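Long-range contacts in topoisomerase I-like protein (Leishmania donovani, PDB 2B9S), which probably forms the large subunit of a heterodimeric type IB topoisomerase, which relaxes supercoiled DNA by transiently breaking and rejoining one strand: residues D[280-285]-D[338-343]; D[274-279]-D[359-364]; D[308-313]-D[352-357]; D[20-25]-D[185-190]. All blocks are in the same frame, centred on the assembly; numbering follows the deposited sequence.

Interaction 1: D[280-285]-D[338-343]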
loop_
_atom_site.group_PDB
_atom_site.type_symbol
_atom_site.label_atom_id
_atom_site.label_comp_id
_atom_site.label_asym_id
_atom_site.label_seq_id
_atom_site.Cartn_x
_atom_site.Cartn_y
_atom_site.Cartn_z
ATOM N N ALA D 280 -2.159 -4.330 24.479
ATOM C CA ALA D 280 -2.064 -3.920 23.078
ATOM C C ALA D 280 -0.612 -3.718 22.703
ATOM O O ALA D 280 -0.156 -4.216 21.658
ATOM C CB ALA D 280 -2.885 -2.667 22.809
ATOM N N MET D 281 0.137 -3.016 23.554
ATOM C CA MET D 281 1.556 -2.842 23.257
ATOM C C MET D 281 2.377 -4.135 23.395
ATOM O O MET D 281 3.345 -4.337 22.676
ATOM C CB MET D 281 2.166 -1.578 23.907
ATOM C CG MET D 281 2.116 -1.452 25.383
ATOM S SD MET D 281 2.348 0.284 25.876
ATOM C CE MET D 281 4.134 0.359 26.052
ATOM N N TYR D 282 1.930 -5.042 24.256
ATOM C CA TYR D 282 2.463 -6.395 24.309
ATOM C C TYR D 282 2.274 -7.166 22.989
ATOM O O TYR D 282 3.203 -7.850 22.527
ATOM C CB TYR D 282 1.806 -7.155 25.461
ATOM C CG TYR D 282 2.123 -8.635 25.509
ATOM C CD1 TYR D 282 3.324 -9.099 26.063
ATOM C CD2 TYR D 282 1.214 -9.575 25.020
ATOM C CE1 TYR D 282 3.618 -10.460 26.112
ATOM C CE2 TYR D 282 1.495 -10.935 25.059
ATOM C CZ TYR D 282 2.701 -11.377 25.616
ATOM O OH TYR D 282 2.982 -12.731 25.666
ATOM N N PHE D 283 1.063 -7.086 22.413
ATOM C CA PHE D 283 0.769 -7.697 21.115
ATOM C C PHE D 283 1.575 -7.089 19.976
ATOM O O PHE D 283 2.096 -7.815 19.152
ATOM C CB PHE D 283 -0.721 -7.615 20.754
ATOM C CG PHE D 283 -1.601 -8.555 21.532
ATOM C CD1 PHE D 283 -1.062 -9.608 22.272
ATOM C CD2 PHE D 283 -2.978 -8.404 21.495
ATOM C CE1 PHE D 283 -1.875 -10.468 23.000
ATOM C CE2 PHE D 283 -3.804 -9.267 22.196
ATOM C CZ PHE D 283 -3.243 -10.308 22.956
ATOM N N ILE D 284 1.637 -5.761 19.925
ATOM C CA ILE D 284 2.357 -5.025 18.878
ATOM C C ILE D 284 3.868 -5.312 18.942
ATOM O O ILE D 284 4.521 -5.524 17.904
ATOM C CB ILE D 284 2.070 -3.500 18.967
ATOM C CG1 ILE D 284 0.601 -3.212 18.610
ATOM C CG2 ILE D 284 3.027 -2.699 18.099
ATOM C CD1 ILE D 284 0.139 -1.797 18.905
ATOM N N ASP D 285 4.400 -5.338 20.163
ATOM C CA ASP D 285 5.788 -5.719 20.412
ATOM C C ASP D 285 6.082 -7.175 20.037
ATOM O O ASP D 285 6.939 -7.426 19.181
ATOM C CB ASP D 285 6.157 -5.456 21.878
ATOM C CG ASP D 285 7.557 -5.959 22.250
ATOM O OD1 ASP D 285 8.360 -6.308 21.359
ATOM O OD2 ASP D 285 7.848 -5.997 23.456
ATOM N N ALA D 338 1.311 -18.694 22.783
ATOM C CA ALA D 338 1.469 -18.902 24.205
ATOM C C ALA D 338 1.839 -17.570 24.831
ATOM O O ALA D 338 2.899 -17.014 24.541
ATOM C CB ALA D 338 2.545 -19.954 24.471
ATOM N N VAL D 339 0.955 -17.032 25.660
ATOM C CA VAL D 339 1.174 -15.701 26.242
ATOM C C VAL D 339 1.519 -15.785 27.718
ATOM O O VAL D 339 1.262 -16.808 28.380
ATOM C CB VAL D 339 -0.057 -14.738 26.037
ATOM C CG1 VAL D 339 -0.357 -14.528 24.541
ATOM C CG2 VAL D 339 -1.287 -15.245 26.772
ATOM N N LEU D 340 2.086 -14.695 28.234
ATOM C CA LEU D 340 2.253 -14.535 29.674
ATOM C C LEU D 340 0.935 -14.869 30.390
ATOM O O LEU D 340 -0.136 -14.499 29.908
ATOM C CB LEU D 340 2.707 -13.114 30.004
ATOM C CG LEU D 340 4.049 -12.658 29.420
ATOM C CD1 LEU D 340 4.391 -11.262 29.892
ATOM C CD2 LEU D 340 5.182 -13.648 29.769
ATOM N N PRO D 341 1.005 -15.620 31.513
ATOM C CA PRO D 341 -0.217 -15.890 32.296
ATOM C C PRO D 341 -0.970 -14.629 32.737
ATOM O O PRO D 341 -2.189 -14.661 32.842
ATOM C CB PRO D 341 0.286 -16.688 33.518
ATOM C CG PRO D 341 1.777 -16.671 33.456
ATOM C CD PRO D 341 2.194 -16.309 32.062
ATOM N N GLU D 342 -0.243 -13.541 32.992
ATOM C CA GLU D 342 -0.834 -12.268 33.378
ATOM C C GLU D 342 -1.607 -11.607 32.227
ATOM O O GLU D 342 -2.546 -10.852 32.482
ATOM C CB GLU D 342 0.234 -11.320 33.919
ATOM N N VAL D 343 -1.201 -11.887 30.982
ATOM C CA VAL D 343 -1.870 -11.364 29.789
ATOM C C VAL D 343 -3.084 -12.230 29.487
ATOM O O VAL D 343 -4.150 -11.718 29.127
ATOM C CB VAL D 343 -0.903 -11.275 28.559
ATOM C CG1 VAL D 343 -1.656 -11.227 27.221
ATOM C CG2 VAL D 343 0.027 -10.075 28.702
#
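Y282 reaches from helix 272-287 to the N-terminal end of helix 341-351, and V343 lies against its ring. The V343 methyl CG2 stands 3.9 Å from the centroid of the Y282 ring and 12° off the ring normal, which makes it a CH-pi contact over the face. Its sister methyl, V343 CG1, is 3.8 Å from CE2 of Y282 and also approaches F283, whose CE1 is 4.3 Å from V343 CG1. Both methyls of V343 thus lie on the tyrosine, and CG1 also reaches the ring of the next residue, F283. At the rim of the tyrosine, V339 CG1 lies near the ring plane, 4.1 Å from CE2 of Y282. The Y282 ring is carried outward because its CG is anti to the backbone N (chi1 172°), so that the phenol projects from the helix to the opposing backbone. Here a long helix of the catalytic core packs on the turn that joins strand 332-338 to the next helix, with L340 as the N-cap residue. Packing is looser at this outer end. The N-H of L340 points at Y282 OH almost straight, at 163°, yet the 3.4 Å separation of L340 N and Y282 OH makes the bond weak. The partly exposed L340 touches the ring obliquely, its CD1 3.9 Å from CE1 of Y282, while A338, on the solvent side, contributes almost nothing. F283 meets F323 edge-to-face and also packs on L347, whereas Y282 also touches Y263 of helix 236-266.

Interaction 2: D[274-279]-D[359-364]; sequences VAQRAV and DIFDQL
Q276, the first residue of 274-279 to meet the loop 359-364, carries the polar part of the contact. The CB of Q276 lies 3.9 Å from CD1 of F361, and the extended chain then runs past that residue in the opposite direction, leaving the amide and ring planes 70° apart. With chi2 near 180° (-172°), the amide is delivered into the type I beta turn F361-L364. There Q276 OE1 accepts the backbone N-H of Q363, with Q363 N at 2.9 Å; the donor lies in the carbonyl plane, on a lone pair, although the N-H...O angle is only 142°. The same OE1 is close to Q363 CB, so the bond is made at a tightly packed point. From the nitrogen of the same amide, Q276 NE2 gives D362 OD1 a straight but weak bond of 3.4 Å. D362 is held further by Q363, as Q363 NE2 donates to D362 OD2 at 2.9 Å from above the carboxylate plane.

R277 turns its CB away from the loop, yet its aliphatic base still touches L364: R277 CG is 3.9 Å from L364 CD1, and the two side chains cross at about a right angle. Three residues after Q276, V279 meets the F361 ring at its edge, with V279 CG1 3.9 Å from F361 CZ. I360 CG2 covers one face of this ring.

The contact joins helix 272-287 to the loop between helices 341-351 and 366-373. Q276 and V279 also pack on F350 of helix 341-351, while A278 faces Y263 and D266 of helix 236-266.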
loop_
_atom_site.group_PDB
_atom_site.type_symbol
_atom_site.label_atom_id
_atom_site.label_comp_id
_atom_site.label_asym_id
_atom_site.label_seq_id
_atom_site.Cartn_x
_atom_site.Cartn_y
_atom_site.Cartn_z
ATOM N N VAL D 274 -5.302 1.747 31.014
ATOM C CA VAL D 274 -3.871 1.441 31.169
ATOM C C VAL D 274 -3.571 -0.052 30.951
ATOM O O VAL D 274 -2.615 -0.398 30.229
ATOM C CB VAL D 274 -3.293 1.962 32.537
ATOM C CG1 VAL D 274 -1.829 1.612 32.690
ATOM C CG2 VAL D 274 -3.433 3.475 32.645
ATOM N N ALA D 275 -4.395 -0.920 31.553
ATOM C CA ALA D 275 -4.232 -2.375 31.430
ATOM C C ALA D 275 -4.438 -2.856 29.992
ATOM O O ALA D 275 -3.704 -3.728 29.522
ATOM C CB ALA D 275 -5.166 -3.119 32.385
ATOM N N GLN D 276 -5.441 -2.282 29.321
ATOM C CA GLN D 276 -5.727 -2.539 27.900
ATOM C C GLN D 276 -4.592 -2.049 26.995
ATOM O O GLN D 276 -4.134 -2.791 26.111
ATOM C CB GLN D 276 -7.058 -1.894 27.476
ATOM C CG GLN D 276 -8.284 -2.645 27.968
ATOM C CD GLN D 276 -9.591 -2.130 27.406
ATOM O OE1 GLN D 276 -9.627 -1.185 26.633
ATOM N NE2 GLN D 276 -10.674 -2.755 27.800
ATOM N N ARG D 277 -4.158 -0.804 27.234
ATOM C CA ARG D 277 -2.965 -0.214 26.592
ATOM C C ARG D 277 -1.733 -1.129 26.679
ATOM O O ARG D 277 -1.006 -1.290 25.685
ATOM C CB ARG D 277 -2.654 1.165 27.183
ATOM C CG ARG D 277 -1.682 2.013 26.354
ATOM C CD ARG D 277 -1.535 3.411 26.950
ATOM N NE ARG D 277 -0.907 3.364 28.279
ATOM C CZ ARG D 277 -0.834 4.383 29.134
ATOM N NH1 ARG D 277 -1.354 5.577 28.837
ATOM N NH2 ARG D 277 -0.232 4.200 30.299
ATOM N N ALA D 278 -1.532 -1.743 27.853
ATOM C CA ALA D 278 -0.434 -2.703 28.113
ATOM C C ALA D 278 -0.492 -3.987 27.283
ATOM O O ALA D 278 0.525 -4.440 26.756
ATOM C CB ALA D 278 -0.390 -3.050 29.608
ATOM N N VAL D 279 -1.672 -4.595 27.192
ATOM C CA VAL D 279 -1.846 -5.819 26.392
ATOM C C VAL D 279 -1.699 -5.514 24.890
ATOM O O VAL D 279 -1.150 -6.325 24.126
ATOM C CB VAL D 279 -3.193 -6.525 26.737
ATOM C CG1 VAL D 279 -3.429 -7.761 25.892
ATOM C CG2 VAL D 279 -3.223 -6.898 28.232
ATOM N N ASP D 359 -15.787 -4.982 20.850
ATOM C CA ASP D 359 -14.336 -4.743 20.918
ATOM C C ASP D 359 -13.744 -5.266 22.217
ATOM O O ASP D 359 -14.295 -5.018 23.288
ATOM C CB ASP D 359 -13.979 -3.242 20.910
ATOM C CG ASP D 359 -14.302 -2.532 19.606
ATOM O OD1 ASP D 359 -14.644 -3.181 18.597
ATOM O OD2 ASP D 359 -14.201 -1.280 19.618
ATOM N N ILE D 360 -12.576 -5.896 22.098
ATOM C CA ILE D 360 -11.734 -6.292 23.231
ATOM C C ILE D 360 -11.113 -5.085 23.934
ATOM O O ILE D 360 -11.147 -4.988 25.170
ATOM C CB ILE D 360 -10.580 -7.205 22.766
ATOM C CG1 ILE D 360 -11.128 -8.486 22.149
ATOM C CG2 ILE D 360 -9.634 -7.515 23.939
ATOM C CD1 ILE D 360 -10.094 -9.290 21.402
ATOM N N PHE D 361 -10.525 -4.180 23.152
ATOM C CA PHE D 361 -9.937 -2.959 23.710
ATOM C C PHE D 361 -10.856 -1.754 23.534
ATOM O O PHE D 361 -10.478 -0.766 22.934
ATOM C CB PHE D 361 -8.544 -2.690 23.124
ATOM C CG PHE D 361 -7.600 -3.868 23.232
ATOM C CD1 PHE D 361 -7.238 -4.379 24.486
ATOM C CD2 PHE D 361 -7.089 -4.477 22.074
ATOM C CE1 PHE D 361 -6.380 -5.473 24.580
ATOM C CE2 PHE D 361 -6.237 -5.553 22.155
ATOM C CZ PHE D 361 -5.870 -6.057 23.415
ATOM N N ASP D 362 -12.054 -1.835 24.109
ATOM C CA ASP D 362 -13.061 -0.777 23.989
ATOM C C ASP D 362 -12.667 0.579 24.618
ATOM O O ASP D 362 -13.229 1.619 24.279
ATOM C CB ASP D 362 -14.424 -1.266 24.523
ATOM C CG ASP D 362 -14.493 -1.337 26.055
ATOM O OD1 ASP D 362 -13.780 -2.166 26.690
ATOM O OD2 ASP D 362 -15.306 -0.561 26.612
ATOM N N GLN D 363 -11.686 0.540 25.518
ATOM C CA GLN D 363 -11.188 1.724 26.213
ATOM C C GLN D 363 -9.800 2.173 25.699
ATOM O O GLN D 363 -9.115 2.948 26.368
ATOM C CB GLN D 363 -11.161 1.453 27.730
ATOM C CG GLN D 363 -12.554 1.178 28.350
ATOM C CD GLN D 363 -13.525 2.331 28.147
ATOM O OE1 GLN D 363 -13.191 3.477 28.433
ATOM N NE2 GLN D 363 -14.731 2.033 27.655
ATOM N N LEU D 364 -9.403 1.684 24.524
ATOM C CA LEU D 364 -8.112 2.034 23.896
ATOM C C LEU D 364 -8.228 2.360 22.386
ATOM O O LEU D 364 -8.714 1.536 21.605
ATOM C CB LEU D 364 -7.105 0.875 24.068
ATOM C CG LEU D 364 -5.743 1.014 23.356
ATOM C CD1 LEU D 364 -4.825 2.059 24.035
ATOM C CD2 LEU D 364 -5.048 -0.317 23.246
#

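Interaction 3: D[308-313]-D[352-357]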
loop_
_atom_site.group_PDB
_atom_site.type_symbol
_atom_site.label_atom_id
_atom_site.label_comp_id
_atom_site.label_asym_id
_atom_site.label_seq_id
_atom_site.Cartn_x
_atom_site.Cartn_y
_atom_site.Cartn_z
ATOM N N LEU D 308 -9.377 -5.343 17.455
ATOM C CA LEU D 308 -9.749 -6.755 17.634
ATOM C C LEU D 308 -11.053 -6.869 18.425
ATOM O O LEU D 308 -11.281 -6.134 19.368
ATOM C CB LEU D 308 -8.646 -7.565 18.316
ATOM C CG LEU D 308 -7.301 -7.685 17.596
ATOM C CD1 LEU D 308 -6.213 -8.100 18.590
ATOM C CD2 LEU D 308 -7.369 -8.628 16.364
ATOM N N ARG D 309 -11.909 -7.789 17.991
ATOM C CA ARG D 309 -13.197 -8.032 18.627
ATOM C C ARG D 309 -13.151 -9.402 19.324
ATOM O O ARG D 309 -12.269 -10.230 19.044
ATOM C CB ARG D 309 -14.331 -7.978 17.594
ATOM C CG ARG D 309 -14.496 -6.608 16.896
ATOM C CD ARG D 309 -15.743 -6.554 16.039
ATOM N NE ARG D 309 -15.616 -7.376 14.840
ATOM C CZ ARG D 309 -15.207 -6.933 13.645
ATOM N NH1 ARG D 309 -14.866 -5.661 13.471
ATOM N NH2 ARG D 309 -15.120 -7.777 12.627
ATOM N N VAL D 310 -14.112 -9.629 20.217
ATOM C CA VAL D 310 -14.208 -10.881 20.967
ATOM C C VAL D 310 -14.128 -12.131 20.070
ATOM O O VAL D 310 -13.426 -13.095 20.403
ATOM C CB VAL D 310 -15.459 -10.875 21.903
ATOM C CG1 VAL D 310 -15.676 -12.253 22.557
ATOM C CG2 VAL D 310 -15.311 -9.764 22.945
ATOM N N GLU D 311 -14.822 -12.091 18.931
ATOM C CA GLU D 311 -14.763 -13.149 17.915
ATOM C C GLU D 311 -13.370 -13.466 17.317
ATOM O O GLU D 311 -13.192 -14.506 16.681
ATOM C CB GLU D 311 -15.723 -12.811 16.776
ATOM C CG GLU D 311 -15.399 -11.490 16.035
ATOM C CD GLU D 311 -16.561 -10.987 15.177
ATOM O OE1 GLU D 311 -17.451 -11.807 14.837
ATOM O OE2 GLU D 311 -16.602 -9.772 14.850
ATOM N N HIS D 312 -12.400 -12.573 17.494
ATOM C CA HIS D 312 -11.104 -12.721 16.806
ATOM C C HIS D 312 -10.095 -13.502 17.597
ATOM O O HIS D 312 -9.087 -13.917 17.037
ATOM C CB HIS D 312 -10.510 -11.363 16.414
ATOM C CG HIS D 312 -11.314 -10.653 15.378
ATOM N ND1 HIS D 312 -11.617 -9.318 15.462
ATOM C CD2 HIS D 312 -11.939 -11.112 14.268
ATOM C CE1 HIS D 312 -12.370 -8.976 14.434
ATOM N NE2 HIS D 312 -12.581 -10.048 13.696
ATOM N N ILE D 313 -10.354 -13.665 18.902
ATOM C CA ILE D 313 -9.518 -14.505 19.771
ATOM C C ILE D 313 -10.308 -15.633 20.443
ATOM O O ILE D 313 -11.506 -15.526 20.692
ATOM C CB ILE D 313 -8.704 -13.689 20.832
ATOM C CG1 ILE D 313 -9.617 -13.139 21.936
ATOM C CG2 ILE D 313 -7.807 -12.595 20.157
ATOM C CD1 ILE D 313 -8.856 -12.511 23.112
ATOM N N ARG D 352 -15.074 -11.449 29.169
ATOM C CA ARG D 352 -15.920 -12.445 29.841
ATOM C C ARG D 352 -17.431 -12.446 29.497
ATOM O O ARG D 352 -17.992 -13.498 29.139
ATOM C CB ARG D 352 -15.655 -12.554 31.357
ATOM C CG ARG D 352 -16.140 -11.421 32.226
ATOM C CD ARG D 352 -16.107 -11.846 33.676
ATOM N NE ARG D 352 -17.381 -12.394 34.140
ATOM C CZ ARG D 352 -18.184 -11.757 34.993
ATOM N NH1 ARG D 352 -17.810 -10.560 35.439
ATOM N NH2 ARG D 352 -19.347 -12.293 35.405
ATOM N N ARG D 353 -18.113 -11.322 29.599
ATOM C CA ARG D 353 -19.551 -11.432 29.364
ATOM C C ARG D 353 -19.985 -10.748 28.054
ATOM O O ARG D 353 -21.155 -10.443 27.857
ATOM C CB ARG D 353 -20.356 -10.934 30.607
ATOM N N LYS D 354 -19.013 -10.543 27.163
ATOM C CA LYS D 354 -19.190 -9.754 25.952
ATOM C C LYS D 354 -19.647 -10.616 24.778
ATOM O O LYS D 354 -19.241 -11.764 24.649
ATOM C CB LYS D 354 -17.878 -9.042 25.606
ATOM C CG LYS D 354 -17.526 -7.971 26.566
ATOM C CD LYS D 354 -16.463 -7.074 26.016
ATOM C CE LYS D 354 -16.162 -5.893 26.964
ATOM N NZ LYS D 354 -14.817 -5.395 26.565
ATOM N N SER D 355 -20.498 -10.062 23.923
ATOM C CA SER D 355 -20.895 -10.781 22.724
ATOM C C SER D 355 -19.760 -10.754 21.660
ATOM O O SER D 355 -18.821 -9.939 21.764
ATOM C CB SER D 355 -22.247 -10.270 22.207
ATOM O OG SER D 355 -22.236 -8.874 22.046
ATOM N N PRO D 356 -19.801 -11.679 20.680
ATOM C CA PRO D 356 -18.670 -11.819 19.715
ATOM C C PRO D 356 -18.297 -10.549 18.917
ATOM O O PRO D 356 -17.111 -10.310 18.662
ATOM C CB PRO D 356 -19.139 -12.943 18.778
ATOM C CG PRO D 356 -20.157 -13.743 19.629
ATOM C CD PRO D 356 -20.874 -12.661 20.412
ATOM N N GLY D 357 -19.293 -9.737 18.566
ATOM C CA GLY D 357 -19.047 -8.511 17.829
ATOM C C GLY D 357 -18.568 -7.293 18.604
ATOM O O GLY D 357 -18.452 -6.217 18.033
#
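V310 and E311 meet the loop 352-357 at the surface, where E311 N donates to P356 O at 2.9 Å. The donor lies in the carbonyl plane, on a lone pair, with an N-H...O angle of 156°. The E311 side chain can be followed outward from there. E311 CB is 3.4 Å from P356 O and approaches P356 CB at 4.0 Å; CG, between the backbone N and the carbonyl carbon (chi1 61°), is again close to that oxygen. The extended chain carries CD past the same carbonyl, and at the tip OE2 turns to R309. R309 NE meets E311 OE2 at 2.6 Å in a salt bridge that lies in the guanidinium plane, while the R309 CD methylene, next along that chain, is 3.4 Å from G357 O. V310 adds the apolar part, V310 CG2 lying 3.8 Å from K354 CB and its CB against S355 O. D301 forms a second salt bridge with R309. The 3-10 turn 310-312, which holds V310 and E311, leads into strand 313-315, and the loop opposite follows helix 341-351, on whose T351 V310 also packs; L308 and H312 rest on F325 of strand 320-326.

Interaction 4: D[20-25]-D[185-190]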
loop_
_atom_site.group_PDB
_atom_site.type_symbol
_atom_site.label_atom_id
_atom_site.label_comp_id
_atom_site.label_asym_id
_atom_site.label_seq_id
_atom_site.Cartn_x
_atom_site.Cartn_y
_atom_site.Cartn_z
ATOM N N ARG D 20 10.027 22.157 5.877
ATOM C CA ARG D 20 10.450 22.571 4.543
ATOM C C ARG D 20 11.223 21.455 3.842
ATOM O O ARG D 20 12.240 20.989 4.346
ATOM C CB ARG D 20 11.296 23.840 4.642
ATOM C CG ARG D 20 11.279 24.671 3.398
ATOM C CD ARG D 20 11.962 26.003 3.617
ATOM N NE ARG D 20 12.225 26.656 2.339
ATOM C CZ ARG D 20 11.373 27.453 1.691
ATOM N NH1 ARG D 20 10.190 27.710 2.192
ATOM N NH2 ARG D 20 11.714 27.988 0.528
ATOM N N ARG D 21 10.730 21.014 2.686
ATOM C CA ARG D 21 11.257 19.798 2.058
ATOM C C ARG D 21 12.115 20.084 0.835
ATOM O O ARG D 21 12.956 19.273 0.482
ATOM C CB ARG D 21 10.117 18.810 1.694
ATOM C CG ARG D 21 9.208 18.424 2.838
ATOM C CD ARG D 21 9.996 17.779 3.980
ATOM N NE ARG D 21 10.588 16.497 3.587
ATOM C CZ ARG D 21 9.958 15.324 3.655
ATOM N NH1 ARG D 21 8.693 15.242 4.085
ATOM N NH2 ARG D 21 10.585 14.234 3.267
ATOM N N TRP D 22 11.875 21.227 0.195
ATOM C CA TRP D 22 12.597 21.635 -1.025
ATOM C C TRP D 22 12.682 23.169 -1.149
ATOM O O TRP D 22 11.920 23.893 -0.512
ATOM C CB TRP D 22 11.974 21.029 -2.302
ATOM C CG TRP D 22 10.462 21.268 -2.470
ATOM C CD1 TRP D 22 9.449 20.461 -2.004
ATOM C CD2 TRP D 22 9.818 22.356 -3.144
ATOM N NE1 TRP D 22 8.238 20.973 -2.349
ATOM C CE2 TRP D 22 8.421 22.142 -3.037
ATOM C CE3 TRP D 22 10.277 23.493 -3.825
ATOM C CZ2 TRP D 22 7.471 23.028 -3.599
ATOM C CZ3 TRP D 22 9.339 24.372 -4.379
ATOM C CH2 TRP D 22 7.950 24.138 -4.254
ATOM N N GLU D 23 13.621 23.637 -1.972
ATOM C CA GLU D 23 13.802 25.067 -2.264
ATOM C C GLU D 23 13.302 25.368 -3.656
ATOM O O GLU D 23 12.685 26.408 -3.907
ATOM C CB GLU D 23 15.278 25.473 -2.131
ATOM C CG GLU D 23 15.754 25.512 -0.676
ATOM C CD GLU D 23 14.897 26.434 0.202
ATOM O OE1 GLU D 23 14.411 27.478 -0.318
ATOM O OE2 GLU D 23 14.720 26.110 1.407
ATOM N N THR D 24 13.584 24.443 -4.564
ATOM C CA THR D 24 13.105 24.560 -5.929
ATOM C C THR D 24 12.508 23.237 -6.407
ATOM O O THR D 24 13.000 22.150 -6.075
ATOM C CB THR D 24 14.219 25.000 -6.917
ATOM O OG1 THR D 24 15.298 24.065 -6.869
ATOM C CG2 THR D 24 14.731 26.411 -6.605
ATOM N N LEU D 25 11.457 23.351 -7.204
ATOM C CA LEU D 25 10.807 22.208 -7.794
ATOM C C LEU D 25 10.269 22.537 -9.180
ATOM O O LEU D 25 9.459 23.437 -9.342
ATOM C CB LEU D 25 9.691 21.692 -6.858
ATOM C CG LEU D 25 8.913 20.424 -7.192
ATOM C CD1 LEU D 25 9.826 19.230 -7.523
ATOM C CD2 LEU D 25 7.954 20.120 -6.037
ATOM N N THR D 185 -4.731 19.346 -8.698
ATOM C CA THR D 185 -3.978 20.449 -8.093
ATOM C C THR D 185 -2.502 20.180 -8.372
ATOM O O THR D 185 -1.991 19.085 -8.112
ATOM C CB THR D 185 -4.255 20.562 -6.564
ATOM O OG1 THR D 185 -5.655 20.800 -6.354
ATOM C CG2 THR D 185 -3.474 21.710 -5.924
ATOM N N ILE D 186 -1.838 21.181 -8.934
ATOM C CA ILE D 186 -0.407 21.120 -9.224
ATOM C C ILE D 186 0.369 21.763 -8.074
ATOM O O ILE D 186 0.040 22.862 -7.617
ATOM C CB ILE D 186 -0.097 21.800 -10.588
ATOM C CG1 ILE D 186 -0.708 20.990 -11.748
ATOM C CG2 ILE D 186 1.398 22.023 -10.766
ATOM C CD1 ILE D 186 0.076 19.749 -12.211
ATOM N N ASN D 187 1.365 21.039 -7.568
ATOM C CA ASN D 187 2.296 21.595 -6.587
ATOM C C ASN D 187 3.664 21.723 -7.236
ATOM O O ASN D 187 4.245 20.725 -7.675
ATOM C CB ASN D 187 2.402 20.731 -5.330
ATOM C CG ASN D 187 3.126 21.438 -4.200
ATOM O OD1 ASN D 187 2.718 22.503 -3.779
ATOM N ND2 ASN D 187 4.190 20.837 -3.700
ATOM N N ILE D 188 4.159 22.961 -7.286
ATOM C CA ILE D 188 5.386 23.310 -8.009
ATOM C C ILE D 188 6.078 24.548 -7.381
ATOM O O ILE D 188 5.474 25.239 -6.553
ATOM C CB ILE D 188 5.047 23.523 -9.513
ATOM C CG1 ILE D 188 6.273 23.279 -10.401
ATOM C CG2 ILE D 188 4.280 24.837 -9.735
ATOM C CD1 ILE D 188 5.963 23.133 -11.847
ATOM N N GLY D 189 7.330 24.823 -7.766
ATOM C CA GLY D 189 8.039 26.025 -7.284
ATOM C C GLY D 189 7.477 27.322 -7.834
ATOM O O GLY D 189 7.057 27.375 -8.984
ATOM N N GLU D 190 7.475 28.371 -7.011
ATOM C CA GLU D 190 7.017 29.721 -7.408
ATOM C C GLU D 190 7.631 30.245 -8.719
ATOM O O GLU D 190 6.993 30.986 -9.453
ATOM C CB GLU D 190 7.343 30.769 -6.329
ATOM C CG GLU D 190 7.145 30.369 -4.894
ATOM C CD GLU D 190 8.311 29.572 -4.350
ATOM O OE1 GLU D 190 9.307 30.167 -3.860
ATOM O OE2 GLU D 190 8.216 28.336 -4.423
#
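Beyond the end of strand 185-187, an inner strand of a four-stranded mixed sheet in the DNA-binding fragment, the chain meets the start of strand 25-26 and the residues just before it. The link is one backbone bond: G189 N donates to L25 O at 3.0 Å, with an N-H...O angle of 153° and the donor tilted 18° from the carbonyl plane. I188 CG1 is 3.4 Å from L25 O as well. W22 supplies the side-chain part. Its CG sits between the backbone N and the carbonyl carbon (chi1 53°), which folds the indole back over L25, whose CB lies over one face, toward its rim. The far end of the benzo ring then reaches G189, with W22 CH2 3.6 Å from G189 CA. I188 O and N187 ND2 approach the indole at its edge; N187 ND2 is 3.9 Å from CZ2 of W22. That amide is held elsewhere, OD1 by D209 N and ND2 by W214 O. E190 OE2 comes within 4.1 Å of W22 CZ3 but bonds to H210, which also stacks on W22. W145 of strand 142-145 meets the indole edge-to-face and touches L25, while I188 packs on V206 of strand 205-207.

In the fold
Interactions 1, 2 and 3 form one cluster in the catalytic core, whereas interaction 4 stands apart in the DNA-binding fragment, its centre 42 to 49 Å from theirs. Interactions 1 and 2 share helix 272-287 and touch directly, F283 CE2 lying 4.0 Å from F361 CZ. Interaction 2 continues into interaction 3 through a probable hydrogen bond from I360 N to L308 O, 3.0 Å, and a long, weak ion pair between D362 and K354. Interactions 1 and 3 do not touch; their centres are 17 Å apart. None includes the vanadate-pocket residues R290, K328, R386 and H429, but interaction 4 comes nearest the DNA, at about 4 Å between nearest atoms.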